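Side-chain contacts in fructosyl amine:oxygen oxidoreductase (Neosartorya fumigata, PDB 4WCT), which probably oxidises the fructosyl amines (Amadori products) of glycated amino acids with the help of a bound FAD cofactor, thereby deglycating them: residues D56-P59 with V60-I64; G241-L245 with L246-K250; D425-W428 with R429-Q432. One frame throughout, in Å; residues are numbered along the deposited sequence. Where two conformers were deposited one is given.

Contacts 1 and 2 both belong to the FAD-binding part of the chain, each in a loop that follows a parallel strand of the same sheet. Residues 56-64 of contact 1 hold the adenosine ribose of FAD, and Leu245 of contact 2 touches the cofactor too; their centres lie 19 Å apart, with nearest atoms about 6 Å apart. Contact 3, residues 425-432, is a surface turn; its Gln432 side chain stays about 13 Å from FAD. Contacts 2 and 3, with centres 17 Å apart, do touch: Arg426 NH1 probably donates to Lys250 O at 2.9 Å. Contacts 1 and 3 remain about 18 Å apart at their nearest atoms.

Contact 1: residues D56-P59 with V60-I64; sequences DPHP and VPSPI. With FAD (flavin-adenine dinucleotide), chain C.
His58 and Ser62 meet where the chain doubles back after strand 52-56, and the ribose of FAD sits beside them. The imidazole CD2 lies 3.3 Å from Ser62 OG, while its ring edge is turned to the ribose O2B, nearly in plane. Pro63 CD packs obliquely against His58 CB at 3.6 Å, and the Ile64 side chain runs across the imidazole at about a right angle.

The tight part is the ribose pocket. Asp56 spreads its carboxylate over two hydroxyls: O2B of FAD donates to Asp56 OD1 at 2.7 Å, and O3B of FAD donates to Asp56 OD2 at 2.8 Å. OD1 also takes the amide of His58 on its anti side, closing an Asx turn, and OD2 has a second donor in the amide of Ala33. Several bonds thus fix the rotation of this buried carboxylate. With its hydroxyl anti to the backbone N (chi1 172°), Ser62 aims OG at the sugar and donates to O2B of FAD at 2.9 Å; the same OG accepts from Ile64 N at 3.2 Å, an ST turn. O2B is therefore gripped from Asp56 and Ser62 together, and the CG1 methylene of Ile64 packs against O2B at 3.3 Å.

The other side is looser. Pro59 and Pro63 are exposed, and Pro59 meets the following residues mainly through its backbone: its O comes to 3.2 Å from Ser62 N at an angle too poor for a hydrogen bond. Val60 and the cis-bonded Pro61 lean instead on helix 181-194.

An acidic residue ending the second strand and binding both ribose hydroxyls of the adenosine is the hallmark of the Rossmann-type dinucleotide-binding fold of FAD-dependent oxidoreductases.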
loop_
_atom_site.group_PDB
_atom_site.type_symbol
_atom_site.label_atom_id
_atom_site.label_comp_id
_atom_site.label_asym_id
_atom_site.label_seq_id
_atom_site.Cartn_x
_atom_site.Cartn_y
_atom_site.Cartn_z
ATOM N N ASP A 56 15.874 5.973 -7.593
ATOM C CA ASP A 56 14.513 5.731 -8.146
ATOM C C ASP A 56 14.478 6.196 -9.578
ATOM O O ASP A 56 15.012 7.259 -9.889
ATOM C CB ASP A 56 13.471 6.529 -7.314
ATOM C CG ASP A 56 12.045 5.961 -7.416
ATOM O OD1 ASP A 56 11.462 5.998 -8.509
ATOM O OD2 ASP A 56 11.487 5.581 -6.364
ATOM N N PRO A 57 13.693 5.532 -10.421
ATOM C CA PRO A 57 13.561 6.021 -11.786
ATOM C C PRO A 57 12.794 7.324 -11.913
ATOM O O PRO A 57 12.822 7.959 -12.978
ATOM C CB PRO A 57 12.780 4.884 -12.492
ATOM C CG PRO A 57 12.135 4.123 -11.377
ATOM C CD PRO A 57 13.147 4.168 -10.285
ATOM N N HIS A 58 12.084 7.710 -10.857
ATOM C CA HIS A 58 11.276 8.905 -10.894
ATOM C C HIS A 58 11.582 9.781 -9.691
ATOM O O HIS A 58 11.756 9.290 -8.588
ATOM C CB HIS A 58 9.778 8.534 -10.837
ATOM C CG HIS A 58 9.359 7.587 -11.911
ATOM N ND1 HIS A 58 9.115 7.997 -13.198
ATOM C CD2 HIS A 58 9.013 6.279 -11.860
ATOM C CE1 HIS A 58 8.751 6.953 -13.928
ATOM N NE2 HIS A 58 8.732 5.888 -13.150
ATOM N N PRO A 59 11.454 11.085 -9.870
ATOM C CA PRO A 59 11.508 11.975 -8.720
ATOM C C PRO A 59 10.323 11.832 -7.792
ATOM O O PRO A 59 9.256 11.393 -8.230
ATOM C CB PRO A 59 11.522 13.383 -9.336
ATOM C CG PRO A 59 11.138 13.227 -10.748
ATOM C CD PRO A 59 11.228 11.788 -11.141
ATOM N N VAL A 60 10.564 12.043 -6.501
ATOM C CA VAL A 60 9.509 11.943 -5.480
ATOM C C VAL A 60 8.538 13.099 -5.676
ATOM O O VAL A 60 8.974 14.239 -5.854
ATOM C CB VAL A 60 10.116 12.020 -4.073
ATOM C CG1 VAL A 60 9.043 12.087 -2.982
ATOM C CG2 VAL A 60 11.116 10.885 -3.828
ATOM N N PRO A 61 7.217 12.835 -5.694
ATOM C CA PRO A 61 6.555 11.544 -5.532
ATOM C C PRO A 61 6.480 10.790 -6.848
ATOM O O PRO A 61 6.082 11.338 -7.874
ATOM C CB PRO A 61 5.139 11.941 -5.069
ATOM C CG PRO A 61 4.901 13.273 -5.700
ATOM C CD PRO A 61 6.244 13.934 -5.882
ATOM N N SER A 62 6.980 9.571 -6.851
ATOM C CA SER A 62 6.976 8.791 -8.086
ATOM C C SER A 62 5.544 8.565 -8.571
ATOM O O SER A 62 4.701 8.110 -7.808
ATOM C CB SER A 62 7.633 7.456 -7.815
ATOM O OG SER A 62 7.485 6.595 -8.933
ATOM N N PRO A 63 5.296 8.720 -9.871
ATOM C CA PRO A 63 3.967 8.415 -10.428
ATOM C C PRO A 63 3.569 6.955 -10.300
ATOM O O PRO A 63 2.369 6.641 -10.298
ATOM C CB PRO A 63 4.117 8.766 -11.908
ATOM C CG PRO A 63 5.231 9.769 -11.943
ATOM C CD PRO A 63 6.199 9.244 -10.901
ATOM N N ILE A 64 4.545 6.070 -10.175
ATOM C CA ILE A 64 4.222 4.636 -9.958
ATOM C C ILE A 64 4.268 4.137 -8.493
ATOM O O ILE A 64 3.983 2.963 -8.223
ATOM C CB ILE A 64 5.092 3.720 -10.837
ATOM C CG1 ILE A 64 6.546 3.695 -10.337
ATOM C CG2 ILE A 64 4.966 4.118 -12.287
ATOM C CD1 ILE A 64 7.428 2.716 -11.091
HETATM P PA FAD C . 5.730 2.087 -3.487
HETATM O O1A FAD C . 5.129 3.126 -2.585
HETATM O O2A FAD C . 5.022 1.657 -4.734
HETATM O O5B FAD C . 7.166 2.609 -3.856
HETATM C C5B FAD C . 8.006 1.833 -4.724
HETATM C C4B FAD C . 9.044 2.772 -5.327
HETATM O O4B FAD C . 10.050 1.979 -6.037
HETATM C C3B FAD C . 8.477 3.774 -6.328
HETATM O O3B FAD C . 8.801 5.130 -5.983
HETATM C C2B FAD C . 9.127 3.368 -7.655
HETATM O O2B FAD C . 9.311 4.423 -8.596
HETATM C C1B FAD C . 10.422 2.705 -7.183
HETATM N N9A FAD C . 10.963 1.770 -8.193
HETATM C C8A FAD C . 10.278 0.958 -9.018
HETATM N N7A FAD C . 11.122 0.300 -9.847
HETATM C C5A FAD C . 12.376 0.655 -9.461
HETATM C C6A FAD C . 13.718 0.377 -9.954
HETATM N N6A FAD C . 13.910 -0.471 -10.980
HETATM N N1A FAD C . 14.738 1.028 -9.356
HETATM C C2A FAD C . 14.585 1.862 -8.319
HETATM N N3A FAD C . 13.371 2.191 -7.845
HETATM C C4A FAD C . 12.269 1.619 -8.388
HETATM N N1 FAD C . -2.215 0.560 2.073
HETATM C C2 FAD C . -2.739 1.004 3.269
HETATM O O2 FAD C . -2.027 0.911 4.267
HETATM N N3 FAD C . -3.923 1.618 3.328
HETATM C C4 FAD C . -4.735 1.710 2.255
HETATM O O4 FAD C . -5.867 2.267 2.268
HETATM C C4X FAD C . -4.259 1.238 0.966
HETATM N N5 FAD C . -5.037 1.332 -0.145
HETATM C C5X FAD C . -4.458 1.107 -1.365
HETATM C C6 FAD C . -5.133 1.413 -2.543
HETATM C C7 FAD C . -4.576 1.081 -3.764
HETATM C C7M FAD C . -5.284 1.483 -5.008
HETATM C C8 FAD C . -3.242 0.470 -3.806
HETATM C C8M FAD C . -2.569 0.133 -5.086
HETATM C C9 FAD C . -2.523 0.260 -2.655
HETATM C C9A FAD C . -3.103 0.506 -1.428
HETATM N N10 FAD C . -2.413 0.205 -0.250
HETATM C C10 FAD C . -2.942 0.658 0.960
HETATM C "C1'" FAD C . -1.115 -0.450 -0.188
HETATM C "C2'" FAD C . 0.043 0.531 -0.096
HETATM O "O2'" FAD C . -0.170 1.521 -1.092
HETATM C "C3'" FAD C . 1.350 -0.232 -0.351
HETATM O "O3'" FAD C . 1.380 -1.430 0.438
HETATM C "C4'" FAD C . 2.579 0.631 -0.051
HETATM O "O4'" FAD C . 2.392 1.934 -0.601
HETATM C "C5'" FAD C . 3.783 -0.026 -0.713
HETATM O "O5'" FAD C . 4.946 0.741 -0.403
HETATM P P FAD C . 6.329 0.416 -1.157
HETATM O O1P FAD C . 7.357 1.410 -0.665
HETATM O O2P FAD C . 6.561 -1.069 -1.025
HETATM O O3P FAD C . 5.987 0.733 -2.692
#

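Contact 2: residues G241-L245 with L246-K250; sequences GSDSL and LDFKK
Phe248 turns its ring back on Ser242 and Asp243 of the short turn 241-245, in the loop that joins strand 233-236 of the FAD-binding Rossmann-type sheet to strand 253-263. The ring arrives edge-on. Its CE2 meets Ser242 O at 3.4 Å, close to the ring plane, so the carbonyl oxygen faces the ring's C-H rim. That same oxygen accepts the amide of Leu245 within the turn. Beside it, CD2 of Phe248 passes Asp243 CA at 4.1 Å, while the Asp243 side chain slants past the ring, carboxylate and ring planes 41° apart.

Leu246 has the most surface covered by the other half of the loop, yet its end runs the other way. Its CB rests 3.4 Å from Leu245 O, and the isobutyl end, with CG anti to the backbone N (chi1 177°), leads away from the turn to Leu236, Leu211, Tyr213 and strand 379-383. On the way its CD2 lies over one face of the Phe248 ring, 3.7 Å above the plane and shifted toward the rim. Leu246 N is buried and has no polar partner in the model.

Leu245 contributes its CB and backbone; the end of its side chain points elsewhere, to Val208, Leu236 and FAD.

One water ties the two halves together at the edge of the Phe248 ring. It accepts from Phe248 N at 3.0 Å, and Asp243 OD1, at 2.7 Å, and Leu246 O, at 2.9 Å, are among the acceptors that compete for its protons.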
loop_
_atom_site.group_PDB
_atom_site.type_symbol
_atom_site.label_atom_id
_atom_site.label_comp_id
_atom_site.label_asym_id
_atom_site.label_seq_id
_atom_site.Cartn_x
_atom_site.Cartn_y
_atom_site.Cartn_z
ATOM N N GLY A 241 7.834 -3.250 -8.391
ATOM C CA GLY A 241 8.981 -3.303 -9.295
ATOM C C GLY A 241 10.124 -4.156 -8.760
ATOM O O GLY A 241 11.022 -4.576 -9.539
ATOM N N SER A 242 10.152 -4.378 -7.458
ATOM C CA SER A 242 11.197 -5.194 -6.804
ATOM C C SER A 242 11.305 -6.581 -7.427
ATOM O O SER A 242 12.366 -7.199 -7.408
ATOM C CB SER A 242 10.933 -5.359 -5.317
ATOM O OG SER A 242 10.834 -4.076 -4.711
ATOM N N ASP A 243 10.163 -7.098 -7.863
ATOM C CA ASP A 243 10.085 -8.470 -8.321
ATOM C C ASP A 243 10.924 -8.746 -9.543
ATOM O O ASP A 243 11.154 -9.913 -9.863
ATOM C CB ASP A 243 8.592 -8.790 -8.612
ATOM C CG ASP A 243 8.302 -10.272 -8.732
ATOM O OD1 ASP A 243 8.823 -11.074 -7.921
ATOM O OD2 ASP A 243 7.447 -10.609 -9.613
ATOM N N SER A 244 11.287 -7.704 -10.296
ATOM C CA SER A 244 12.120 -7.862 -11.487
ATOM C C SER A 244 13.628 -7.791 -11.195
ATOM O O SER A 244 14.445 -8.138 -12.067
ATOM C CB SER A 244 11.738 -6.816 -12.534
ATOM O OG SER A 244 12.204 -5.545 -12.127
ATOM N N LEU A 245 14.002 -7.470 -9.956
ATOM C CA LEU A 245 15.397 -7.182 -9.611
ATOM C C LEU A 245 16.052 -8.272 -8.791
ATOM O O LEU A 245 17.257 -8.257 -8.583
ATOM C CB LEU A 245 15.489 -5.857 -8.840
ATOM C CG LEU A 245 15.085 -4.635 -9.642
ATOM C CD1 LEU A 245 15.175 -3.421 -8.747
ATOM C CD2 LEU A 245 15.970 -4.446 -10.866
ATOM N N LEU A 246 15.253 -9.211 -8.311
ATOM C CA LEU A 246 15.731 -10.333 -7.519
ATOM C C LEU A 246 14.789 -11.492 -7.788
ATOM O O LEU A 246 13.595 -11.277 -7.958
ATOM C CB LEU A 246 15.718 -9.978 -6.039
ATOM C CG LEU A 246 16.117 -11.050 -5.039
ATOM C CD1 LEU A 246 17.635 -11.198 -5.069
ATOM C CD2 LEU A 246 15.630 -10.699 -3.642
ATOM N N ASP A 247 15.296 -12.718 -7.714
ATOM C CA ASP A 247 14.441 -13.887 -7.705
ATOM C C ASP A 247 13.846 -14.134 -6.321
ATOM O O ASP A 247 14.525 -14.573 -5.408
ATOM C CB ASP A 247 15.200 -15.131 -8.191
ATOM C CG ASP A 247 14.306 -16.355 -8.325
ATOM O OD1 ASP A 247 13.078 -16.280 -8.059
ATOM O OD2 ASP A 247 14.868 -17.442 -8.628
ATOM N N PHE A 248 12.607 -13.673 -6.135
ATOM C CA PHE A 248 11.930 -13.814 -4.868
ATOM C C PHE A 248 11.302 -15.189 -4.678
ATOM O O PHE A 248 10.623 -15.434 -3.662
ATOM C CB PHE A 248 10.860 -12.726 -4.744
ATOM C CG PHE A 248 11.380 -11.419 -4.244
ATOM C CD1 PHE A 248 11.518 -11.205 -2.894
ATOM C CD2 PHE A 248 11.762 -10.424 -5.122
ATOM C CE1 PHE A 248 11.983 -10.002 -2.410
ATOM C CE2 PHE A 248 12.244 -9.221 -4.643
ATOM C CZ PHE A 248 12.346 -9.020 -3.283
ATOM N N LYS A 249 11.545 -16.110 -5.615
ATOM C CA LYS A 249 11.104 -17.506 -5.446
ATOM C C LYS A 249 9.591 -17.562 -5.246
ATOM O O LYS A 249 9.084 -18.281 -4.386
ATOM C CB LYS A 249 11.840 -18.157 -4.272
ATOM C CG LYS A 249 13.352 -18.110 -4.429
ATOM C CD LYS A 249 13.800 -18.863 -5.671
ATOM C CE LYS A 249 15.315 -19.003 -5.725
ATOM N NZ LYS A 249 15.816 -19.331 -7.087
ATOM N N LYS A 250 8.890 -16.736 -6.020
ATOM C CA LYS A 250 7.426 -16.653 -6.008
ATOM C C LYS A 250 6.797 -16.006 -4.778
ATOM O O LYS A 250 5.575 -15.948 -4.690
ATOM C CB LYS A 250 6.762 -17.999 -6.308
ATOM C CG LYS A 250 7.236 -18.600 -7.614
ATOM C CD LYS A 250 6.483 -19.902 -7.889
ATOM C CE LYS A 250 7.019 -20.602 -9.123
ATOM N NZ LYS A 250 6.240 -21.850 -9.393
HETATM O O HOH W 1 11.035 -12.553 -8.416
#

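Contact 3: residues D425-W428 with R429-Q432; sequences DRDW and RATQ
Arg426 reaches past a type I beta turn, Asp427 to Ala430, to bond with Gln432 at the protein surface. Its NH2 donates to Gln432 OE1 at 2.9 Å, in the carbonyl plane and on a lone pair; the oxygen lies almost in the guanidinium plane, although guanidinium and amide are turned 59° apart. In the turn itself Ala430 N donates to Asp427 O at 3.2 Å, and Asp427 OD1 accepts Arg429 N at 3.0 Å from above the carboxylate plane. An extended chain starting with CG anti to the backbone N (chi1 -176°) carries the Arg426 head across to Gln432, with its CG above the rim of one face of the Trp428 indole.

The next shell fixes these groups. Arg426 NH1 turns to Lys250 O and its NH2 also binds Asp362 O, while Gln432 NE2 donates to Thr363 O. Arg429 forms a salt bridge with Glu318 through NH1, which also reaches a water bound to Asp427 OD1. A second water accepts from Arg426 NE at 2.9 Å and donates to Asp427 O and to Gln432 OE1, at 2.7 Å from each.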
loop_
_atom_site.group_PDB
_atom_site.type_symbol
_atom_site.label_atom_id
_atom_site.label_comp_id
_atom_site.label_asym_id
_atom_site.label_seq_id
_atom_site.Cartn_x
_atom_site.Cartn_y
_atom_site.Cartn_z
ATOM N N ASP A 425 4.896 -23.737 -5.817
ATOM C CA ASP A 425 3.675 -23.928 -6.617
ATOM C C ASP A 425 2.574 -22.925 -6.276
ATOM O O ASP A 425 1.384 -23.253 -6.297
ATOM C CB ASP A 425 3.109 -25.346 -6.494
ATOM C CG ASP A 425 4.128 -26.410 -6.852
ATOM O OD1 ASP A 425 4.949 -26.158 -7.750
ATOM O OD2 ASP A 425 4.168 -27.448 -6.164
ATOM N N ARG A 426 2.977 -21.692 -5.976
ATOM C CA ARG A 426 1.987 -20.663 -5.698
ATOM C C ARG A 426 0.899 -20.619 -6.782
ATOM O O ARG A 426 1.183 -20.582 -7.988
ATOM C CB ARG A 426 2.687 -19.317 -5.654
ATOM C CG ARG A 426 1.752 -18.182 -5.286
ATOM C CD ARG A 426 2.494 -17.020 -4.700
ATOM N NE ARG A 426 1.598 -15.918 -4.375
ATOM C CZ ARG A 426 1.981 -14.784 -3.813
ATOM N NH1 ARG A 426 3.264 -14.495 -3.710
ATOM N NH2 ARG A 426 1.075 -13.875 -3.491
ATOM N N ASP A 427 -0.352 -20.499 -6.344
ATOM C CA ASP A 427 -1.472 -20.206 -7.228
ATOM C C ASP A 427 -1.660 -18.714 -7.372
ATOM O O ASP A 427 -2.110 -18.046 -6.417
ATOM C CB ASP A 427 -2.752 -20.774 -6.635
ATOM C CG ASP A 427 -3.965 -20.514 -7.494
ATOM O OD1 ASP A 427 -3.851 -20.003 -8.620
ATOM O OD2 ASP A 427 -5.050 -20.952 -7.064
ATOM N N TRP A 428 -1.240 -18.180 -8.515
ATOM C CA TRP A 428 -1.281 -16.742 -8.719
ATOM C C TRP A 428 -2.696 -16.197 -8.708
ATOM O O TRP A 428 -2.874 -14.985 -8.658
ATOM C CB TRP A 428 -0.622 -16.338 -10.030
ATOM C CG TRP A 428 0.832 -16.677 -10.121
ATOM C CD1 TRP A 428 1.411 -17.532 -11.020
ATOM C CD2 TRP A 428 1.886 -16.227 -9.256
ATOM N NE1 TRP A 428 2.756 -17.626 -10.781
ATOM C CE2 TRP A 428 3.080 -16.818 -9.719
ATOM C CE3 TRP A 428 1.956 -15.290 -8.228
ATOM C CZ2 TRP A 428 4.316 -16.562 -9.132
ATOM C CZ3 TRP A 428 3.175 -15.048 -7.628
ATOM C CH2 TRP A 428 4.355 -15.627 -8.134
ATOM N N ARG A 429 -3.678 -17.058 -8.978
ATOM C CA ARG A 429 -5.061 -16.631 -9.058
ATOM C C ARG A 429 -5.836 -16.781 -7.747
ATOM O O ARG A 429 -7.036 -16.553 -7.709
ATOM C CB ARG A 429 -5.768 -17.332 -10.240
ATOM C CG ARG A 429 -5.238 -16.845 -11.589
ATOM C CD ARG A 429 -5.889 -17.518 -12.790
ATOM N NE ARG A 429 -5.387 -16.897 -14.020
ATOM C CZ ARG A 429 -4.148 -17.068 -14.457
ATOM N NH1 ARG A 429 -3.314 -17.823 -13.763
ATOM N NH2 ARG A 429 -3.779 -16.608 -15.654
ATOM N N ALA A 430 -5.132 -17.096 -6.653
ATOM C CA ALA A 430 -5.732 -17.104 -5.334
ATOM C C ALA A 430 -6.248 -15.729 -4.966
ATOM O O ALA A 430 -5.604 -14.714 -5.247
ATOM C CB ALA A 430 -4.713 -17.568 -4.314
ATOM N N THR A 431 -7.458 -15.663 -4.415
ATOM C CA THR A 431 -8.037 -14.353 -4.137
ATOM C C THR A 431 -7.583 -13.730 -2.805
ATOM O O THR A 431 -7.852 -12.562 -2.558
ATOM C CB THR A 431 -9.572 -14.395 -4.204
ATOM O OG1 THR A 431 -10.056 -15.446 -3.358
ATOM C CG2 THR A 431 -10.034 -14.607 -5.616
ATOM N N GLN A 432 -6.881 -14.502 -1.981
ATOM C CA GLN A 432 -6.127 -13.970 -0.829
ATOM C C GLN A 432 -6.944 -13.043 0.069
ATOM O O GLN A 432 -6.522 -11.926 0.445
ATOM C CB GLN A 432 -4.812 -13.332 -1.338
ATOM C CG GLN A 432 -3.943 -14.379 -2.057
ATOM C CD GLN A 432 -2.454 -14.014 -2.144
ATOM O OE1 GLN A 432 -1.838 -14.034 -3.222
ATOM N NE2 GLN A 432 -1.870 -13.716 -1.003
HETATM O O HOH W 2 -1.145 -15.865 -5.148
HETATM O O HOH W 3 -3.478 -19.796 -11.500
#